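Local atomic coordinates of uncharacterized protein TP-0789 domain-containing protein (Desulfovibrio piger ATCC 29098, PDB entry 4Z48), a protein that is of unknown function but belongs to a LolA-like family, consistent with a role in lipoprotein handling. Residues W81-G85 / L86-D90; G233-D236 / A237-E240; L127-V130 / D131-D134. One frame throughout, in Å; residues are numbered along the deposited sequence.

Interaction 1: residues W81-G85 / L86-D90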
loop_
_atom_site.group_PDB
_atom_site.type_symbol
_atom_site.label_atom_id
_atom_site.label_comp_id
_atom_site.label_asym_id
_atom_site.label_seq_id
_atom_site.Cartn_x
_atom_site.Cartn_y
_atom_site.Cartn_z
ATOM N N TRP A 81 -12.238 2.542 -2.143
ATOM C CA TRP A 81 -12.951 3.042 -0.963
ATOM C C TRP A 81 -12.534 2.142 0.191
ATOM O O TRP A 81 -13.019 1.008 0.318
ATOM C CB TRP A 81 -14.467 3.042 -1.171
ATOM C CG TRP A 81 -14.991 4.003 -2.189
ATOM C CD1 TRP A 81 -14.283 4.909 -2.928
ATOM C CD2 TRP A 81 -16.359 4.119 -2.611
ATOM N NE1 TRP A 81 -15.128 5.592 -3.774
ATOM C CE2 TRP A 81 -16.407 5.131 -3.596
ATOM C CE3 TRP A 81 -17.560 3.489 -2.217
ATOM C CZ2 TRP A 81 -17.599 5.519 -4.210
ATOM C CZ3 TRP A 81 -18.744 3.864 -2.831
ATOM C CH2 TRP A 81 -18.757 4.869 -3.817
ATOM N N SER A 82 -11.533 2.601 0.940
ATOM C CA SER A 82 -10.901 1.871 2.031
ATOM C C SER A 82 -11.471 2.373 3.356
ATOM O O SER A 82 -11.462 3.574 3.620
ATOM C CB SER A 82 -9.380 2.010 1.945
ATOM O OG SER A 82 -8.683 1.131 2.808
ATOM N N TYR A 83 -12.074 1.461 4.134
ATOM C CA TYR A 83 -12.775 1.799 5.379
ATOM C C TYR A 83 -12.034 1.410 6.656
ATOM O O TYR A 83 -11.450 0.329 6.753
ATOM C CB TYR A 83 -14.151 1.115 5.414
ATOM C CG TYR A 83 -14.986 1.333 4.172
ATOM C CD1 TYR A 83 -15.573 2.572 3.909
ATOM C CD2 TYR A 83 -15.157 0.317 3.239
ATOM C CE1 TYR A 83 -16.302 2.793 2.746
ATOM C CE2 TYR A 83 -15.866 0.532 2.057
ATOM C CZ TYR A 83 -16.455 1.763 1.826
ATOM O OH TYR A 83 -17.208 1.951 0.702
ATOM N N ARG A 84 -12.070 2.299 7.640
ATOM C CA ARG A 84 -11.486 2.023 8.946
ATOM C C ARG A 84 -12.400 1.038 9.656
ATOM O O ARG A 84 -13.618 1.262 9.724
ATOM C CB ARG A 84 -11.306 3.318 9.762
ATOM C CG ARG A 84 -10.282 3.206 10.900
ATOM C CD ARG A 84 -8.850 3.003 10.411
ATOM N NE ARG A 84 -8.267 4.215 9.833
ATOM C CZ ARG A 84 -6.975 4.359 9.550
ATOM N NH1 ARG A 84 -6.119 3.375 9.797
ATOM N NH2 ARG A 84 -6.528 5.492 9.023
ATOM N N GLY A 85 -11.825 -0.081 10.087
ATOM C CA GLY A 85 -12.570 -1.113 10.804
ATOM C C GLY A 85 -12.884 -2.333 9.968
ATOM O O GLY A 85 -12.714 -2.319 8.744
ATOM N N LEU A 86 -13.383 -3.398 10.611
ATOM C CA LEU A 86 -13.638 -4.620 9.844
ATOM C C LEU A 86 -15.096 -4.814 9.404
ATOM O O LEU A 86 -15.357 -5.800 8.731
ATOM C CB LEU A 86 -13.177 -5.859 10.661
ATOM C CG LEU A 86 -11.677 -6.144 10.680
ATOM C CD1 LEU A 86 -11.291 -6.962 11.896
ATOM C CD2 LEU A 86 -11.231 -6.838 9.377
ATOM N N GLU A 87 -16.039 -3.939 9.780
ATOM C CA GLU A 87 -17.464 -4.158 9.473
ATOM C C GLU A 87 -17.791 -4.233 7.996
ATOM O O GLU A 87 -18.673 -4.997 7.603
ATOM C CB GLU A 87 -18.339 -3.068 10.088
ATOM C CG GLU A 87 -18.485 -3.185 11.579
ATOM C CD GLU A 87 -17.503 -2.402 12.431
ATOM O OE1 GLU A 87 -16.349 -2.169 11.996
ATOM O OE2 GLU A 87 -17.893 -2.050 13.565
ATOM N N GLN A 88 -17.102 -3.425 7.188
ATOM C CA GLN A 88 -17.323 -3.338 5.754
ATOM C C GLN A 88 -16.016 -3.595 5.029
ATOM O O GLN A 88 -15.015 -2.950 5.336
ATOM C CB GLN A 88 -17.859 -1.929 5.436
ATOM C CG GLN A 88 -18.404 -1.726 4.033
ATOM C CD GLN A 88 -18.869 -0.305 3.789
ATOM O OE1 GLN A 88 -18.620 0.626 4.581
ATOM N NE2 GLN A 88 -19.550 -0.107 2.664
ATOM N N ASP A 89 -16.027 -4.518 4.042
ATOM C CA ASP A 89 -14.848 -4.792 3.229
ATOM C C ASP A 89 -14.543 -3.570 2.359
ATOM O O ASP A 89 -15.470 -2.838 1.991
ATOM C CB ASP A 89 -15.061 -6.031 2.338
ATOM C CG ASP A 89 -15.286 -7.307 3.114
ATOM O OD1 ASP A 89 -14.419 -7.652 3.960
ATOM O OD2 ASP A 89 -16.334 -7.946 2.901
ATOM N N ASP A 90 -13.269 -3.349 2.043
ATOM C CA ASP A 90 -12.878 -2.245 1.171
ATOM C C ASP A 90 -13.432 -2.489 -0.207
ATOM O O ASP A 90 -13.420 -3.633 -0.686
ATOM C CB ASP A 90 -11.353 -2.108 1.087
ATOM C CG ASP A 90 -10.642 -1.544 2.308
ATOM O OD1 ASP A 90 -11.332 -1.221 3.320
ATOM O OD2 ASP A 90 -9.405 -1.395 2.247
HETATM O O HOH W 1 -19.645 2.937 1.209
HETATM O O HOH W 2 -15.819 -0.852 8.138
#
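Between S82, at the end of strand 77-82, and D90, just ahead of strand 91-96, the backbone closes a loop across which the two CA atoms stand 4.6 Å apart. The D90 carboxylate holds the neck of this loop with two hydrogen bonds: OD2 accepts from S82 OG at 2.7 Å and OD1 from Y83 N at 2.9 Å, both donors standing well above the carboxylate plane. S82 can do this because its hydroxyl lies beside the carbonyl carbon, opposite the backbone N (chi1 -169°). W81 O adds a CA-H...O contact to D90 CA at 3.4 Å. Further out, the Q88 amide lies flat on the Y83 ring, the planes 6° apart and OE1 3.4 Å above the ring centre; Q88 reaches there on a fully extended chain. D89 O approaches the same ring differently, in plane at its edge, 3.4 Å from CE2. Y83 OH is hydrogen-bonded to D91 OD2 and accepts a hydrogen bond from a water that Q88 NE2 meets weakly, while a second water accepts from Q88 N and donates weakly to R84 O. At the bend, G85 adopts a positive phi of 105°, with no room for a CB beside the preceding carbonyl. This is a beta-hairpin connection between neighbouring antiparallel strands, its long loop tied at the base by an aspartate and padded by an amide-on-aromatic stack.

Interaction 2: residues G233-D236 / A237-E240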
loop_
_atom_site.group_PDB
_atom_site.type_symbol
_atom_site.label_atom_id
_atom_site.label_comp_id
_atom_site.label_asym_id
_atom_site.label_seq_id
_atom_site.Cartn_x
_atom_site.Cartn_y
_atom_site.Cartn_z
ATOM N N GLY A 233 -6.406 20.345 -1.630
ATOM C CA GLY A 233 -7.816 20.703 -1.742
ATOM C C GLY A 233 -8.539 19.960 -2.850
ATOM O O GLY A 233 -9.238 20.579 -3.657
ATOM N N LEU A 234 -8.392 18.621 -2.886
ATOM C CA LEU A 234 -9.033 17.755 -3.880
ATOM C C LEU A 234 -10.542 17.714 -3.692
ATOM O O LEU A 234 -11.019 17.553 -2.565
ATOM C CB LEU A 234 -8.478 16.321 -3.810
ATOM C CG LEU A 234 -7.042 16.072 -4.277
ATOM C CD1 LEU A 234 -6.676 14.589 -4.145
ATOM C CD2 LEU A 234 -6.805 16.549 -5.705
ATOM N N SER A 235 -11.302 17.849 -4.800
ATOM C CA SER A 235 -12.765 17.754 -4.725
ATOM C C SER A 235 -13.179 16.278 -4.546
ATOM O O SER A 235 -12.410 15.380 -4.909
ATOM C CB SER A 235 -13.421 18.360 -5.963
ATOM O OG SER A 235 -13.253 17.568 -7.126
ATOM N N ASP A 236 -14.390 16.039 -3.999
ATOM C CA ASP A 236 -14.956 14.702 -3.781
ATOM C C ASP A 236 -15.271 13.980 -5.107
ATOM O O ASP A 236 -15.474 12.766 -5.097
ATOM C CB ASP A 236 -16.242 14.793 -2.930
ATOM C CG ASP A 236 -16.058 15.269 -1.497
ATOM O OD1 ASP A 236 -15.011 14.950 -0.890
ATOM O OD2 ASP A 236 -16.989 15.902 -0.961
ATOM N N ALA A 237 -15.316 14.733 -6.229
ATOM C CA ALA A 237 -15.616 14.278 -7.590
ATOM C C ALA A 237 -14.638 13.209 -8.098
ATOM O O ALA A 237 -15.040 12.320 -8.864
ATOM C CB ALA A 237 -15.610 15.465 -8.543
ATOM N N TYR A 238 -13.350 13.305 -7.697
ATOM C CA TYR A 238 -12.321 12.333 -8.082
ATOM C C TYR A 238 -12.619 10.950 -7.522
ATOM O O TYR A 238 -12.093 9.968 -8.031
ATOM C CB TYR A 238 -10.953 12.755 -7.520
ATOM C CG TYR A 238 -10.234 13.873 -8.236
ATOM C CD1 TYR A 238 -9.534 13.634 -9.417
ATOM C CD2 TYR A 238 -10.133 15.136 -7.664
ATOM C CE1 TYR A 238 -8.833 14.653 -10.059
ATOM C CE2 TYR A 238 -9.413 16.157 -8.283
ATOM C CZ TYR A 238 -8.761 15.910 -9.480
ATOM O OH TYR A 238 -8.058 16.920 -10.099
ATOM N N PHE A 239 -13.402 10.883 -6.432
ATOM C CA PHE A 239 -13.642 9.638 -5.705
ATOM C C PHE A 239 -15.062 9.092 -5.876
ATOM O O PHE A 239 -15.441 8.137 -5.189
ATOM C CB PHE A 239 -13.279 9.839 -4.208
ATOM C CG PHE A 239 -11.974 10.599 -4.081
ATOM C CD1 PHE A 239 -10.754 9.966 -4.320
ATOM C CD2 PHE A 239 -11.968 11.958 -3.796
ATOM C CE1 PHE A 239 -9.552 10.673 -4.241
ATOM C CE2 PHE A 239 -10.769 12.672 -3.757
ATOM C CZ PHE A 239 -9.568 12.023 -3.972
ATOM N N GLU A 240 -15.832 9.654 -6.813
ATOM C CA GLU A 240 -17.178 9.158 -7.096
ATOM C C GLU A 240 -17.085 8.077 -8.150
ATOM O O GLU A 240 -16.215 8.143 -9.036
ATOM C CB GLU A 240 -18.105 10.284 -7.553
ATOM C CG GLU A 240 -18.648 11.118 -6.406
ATOM C CD GLU A 240 -19.192 12.478 -6.804
ATOM O OE1 GLU A 240 -19.674 12.626 -7.952
ATOM O OE2 GLU A 240 -19.142 13.398 -5.956
#
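Apolar contact comes from L234, whose two methyls divide between two aromatic rings. Its CG lies opposite the carbonyl carbon (chi1 -70°), and an extended chi2 of -179° turns one methyl to each ring. CD2 comes to 3.7 Å from Y238 CE2, and CD1 meets F239 CZ at 3.9 Å, in the plane of the phenyl ring at its edge. The leucine crosses each aromatic side chain at about a right angle. Y238 CB in turn sits over the centre of the F239 ring, 3.7 Å above its plane, so that ring face is covered by the Y238 methylene. Carbonyl-to-ring contacts come next: S235 O lies in plane at the edge of the Y238 ring, 3.6 Å from CD2, and also approaches F239 CE2 at 3.4 Å. All this is set up by a short 3-10 turn following strand 219-230, in which F239 N donates to D236 O, three residues back, at 3.1 Å; the nitrogen stands above the carbonyl plane, 54° out of it. The turn lays the aromatic pair against strands 41-54 and 60-69, where Y238 stacks on Y50 and F239 touches Y62. Polar and charged groups occupy the more exposed flank. S235 OG rests 3.5 Å from A237 CB, and D236 OD1 forms a salt bridge with K52, whose ammonium is also hydrogen-bonded to L234 O.

Interaction 3: residues L127-V130 / D131-D134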
loop_
_atom_site.group_PDB
_atom_site.type_symbol
_atom_site.label_atom_id
_atom_site.label_comp_id
_atom_site.label_asym_id
_atom_site.label_seq_id
_atom_site.Cartn_x
_atom_site.Cartn_y
_atom_site.Cartn_z
ATOM N N LEU A 127 -2.360 0.553 4.233
ATOM C CA LEU A 127 -1.259 -0.255 4.769
ATOM C C LEU A 127 -1.232 -0.226 6.318
ATOM O O LEU A 127 -0.608 -1.103 6.923
ATOM C CB LEU A 127 0.093 0.236 4.176
ATOM C CG LEU A 127 1.415 -0.505 4.508
ATOM C CD1 LEU A 127 1.363 -1.980 4.175
ATOM C CD2 LEU A 127 2.586 0.124 3.776
ATOM N N ASP A 128 -1.932 0.745 6.958
ATOM C CA ASP A 128 -1.879 0.878 8.407
ATOM C C ASP A 128 -3.270 0.809 9.092
ATOM O O ASP A 128 -3.567 1.633 9.964
ATOM C CB ASP A 128 -1.130 2.175 8.775
ATOM C CG ASP A 128 0.358 2.129 8.451
ATOM O OD1 ASP A 128 1.115 1.460 9.200
ATOM O OD2 ASP A 128 0.765 2.751 7.440
ATOM N N ASP A 129 -4.086 -0.207 8.741
ATOM C CA ASP A 129 -5.397 -0.453 9.361
ATOM C C ASP A 129 -5.141 -1.269 10.639
ATOM O O ASP A 129 -5.242 -2.496 10.630
ATOM C CB ASP A 129 -6.331 -1.172 8.371
ATOM C CG ASP A 129 -7.812 -0.927 8.611
ATOM O OD1 ASP A 129 -8.269 -1.121 9.758
ATOM O OD2 ASP A 129 -8.523 -0.588 7.636
ATOM N N VAL A 130 -4.721 -0.558 11.719
ATOM C CA VAL A 130 -4.237 -1.058 13.011
ATOM C C VAL A 130 -5.109 -2.203 13.594
ATOM O O VAL A 130 -4.554 -3.213 14.057
ATOM C CB VAL A 130 -4.044 0.089 14.050
ATOM C CG1 VAL A 130 -3.791 -0.444 15.448
ATOM C CG2 VAL A 130 -2.893 1.009 13.643
ATOM N N ASP A 131 -6.439 -2.059 13.555
ATOM C CA ASP A 131 -7.313 -3.050 14.189
ATOM C C ASP A 131 -7.637 -4.267 13.285
ATOM O O ASP A 131 -8.454 -5.113 13.662
ATOM C CB ASP A 131 -8.590 -2.376 14.719
ATOM C CG ASP A 131 -8.334 -1.410 15.877
ATOM O OD1 ASP A 131 -7.635 -1.800 16.846
ATOM O OD2 ASP A 131 -8.854 -0.276 15.827
ATOM N N GLU A 132 -6.937 -4.425 12.171
ATOM C CA GLU A 132 -7.148 -5.616 11.358
ATOM C C GLU A 132 -6.127 -6.710 11.734
ATOM O O GLU A 132 -6.255 -7.850 11.271
ATOM C CB GLU A 132 -7.107 -5.298 9.859
ATOM C CG GLU A 132 -8.309 -4.508 9.370
ATOM C CD GLU A 132 -8.555 -4.544 7.877
ATOM O OE1 GLU A 132 -7.580 -4.414 7.102
ATOM O OE2 GLU A 132 -9.739 -4.646 7.481
ATOM N N TYR A 133 -5.186 -6.389 12.654
ATOM C CA TYR A 133 -4.084 -7.285 13.019
ATOM C C TYR A 133 -3.816 -7.454 14.508
ATOM O O TYR A 133 -4.145 -6.605 15.313
ATOM C CB TYR A 133 -2.764 -6.733 12.398
ATOM C CG TYR A 133 -2.841 -6.424 10.921
ATOM C CD1 TYR A 133 -3.243 -5.169 10.469
ATOM C CD2 TYR A 133 -2.506 -7.383 9.972
ATOM C CE1 TYR A 133 -3.323 -4.880 9.103
ATOM C CE2 TYR A 133 -2.571 -7.105 8.607
ATOM C CZ TYR A 133 -3.005 -5.860 8.177
ATOM O OH TYR A 133 -3.086 -5.582 6.831
ATOM N N ASP A 134 -3.118 -8.535 14.838
ATOM C CA ASP A 134 -2.500 -8.842 16.125
ATOM C C ASP A 134 -1.017 -8.555 15.964
ATOM O O ASP A 134 -0.442 -8.906 14.938
ATOM C CB ASP A 134 -2.741 -10.307 16.499
ATOM C CG ASP A 134 -4.193 -10.594 16.800
ATOM O OD1 ASP A 134 -4.778 -9.872 17.633
ATOM O OD2 ASP A 134 -4.756 -11.501 16.168
HETATM O O HOH W 3 -8.276 0.075 12.030
#
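A type I beta turn, D129-E132, leads the chain into strand 133-143, an outermost strand of this chain; D129 is also the centre of an inverse gamma turn, whose D128 O to V130 N bond is weak. D129 O accepts from E132 N at 3.0 Å, with an N-H...O angle of 158° and the donor raised above the carbonyl plane. The same oxygen lies near the plane of the Y133 ring at its edge, 3.3 Å from CD1, so one carbonyl meets both a backbone N-H and an aromatic C-H edge. Y133 also makes a cation-pi contact with R153. The side chains of D129 and E132 cross at a slant, their carboxylate planes stacked 21° apart; D129 OD1 touches E132 CG at 3.4 Å, and D129 OD2 comes to 4.0 Å from E132 OE1. A chi1 of -154° carries the D129 carboxylate over the E132 chain. Such close like charges would be expected to disfavour each other, but E132 OE1 has a salt bridge to K159, which should offset this in part. A water donates to D129 OD1 at 2.6 Å and accepts from D131 N at 3.2 Å, bridging carboxylate and backbone. V130 packs against Y13 and D20 of helix 8-20. The whole is a type I turn placed just before an edge strand of an antiparallel, LolA-like beta fold.

In the fold
Interactions 1 and 3 lie about 11 Å apart between centres and touch directly, L86 CD2 coming to 3.3 Å from E132 OE2; both reach the same antiparallel strand system. Interaction 2 sits about 19 Å from interaction 1 between centres, yet W81 NE1 reaches F239 O at 2.9 Å in a probable hydrogen bond. Interactions 2 and 3 do not meet, their nearest atoms being about 15 Å apart. Interaction 1 is a surface contact joining two adjacent strands through a polar clasp, whereas the other two are partly buried. Interaction 2 relies mainly on hydrocarbon and aromatic packing against strands 41-54 and 60-69, while interaction 3 sets acidic groups beside a backbone turn near helix 8-20.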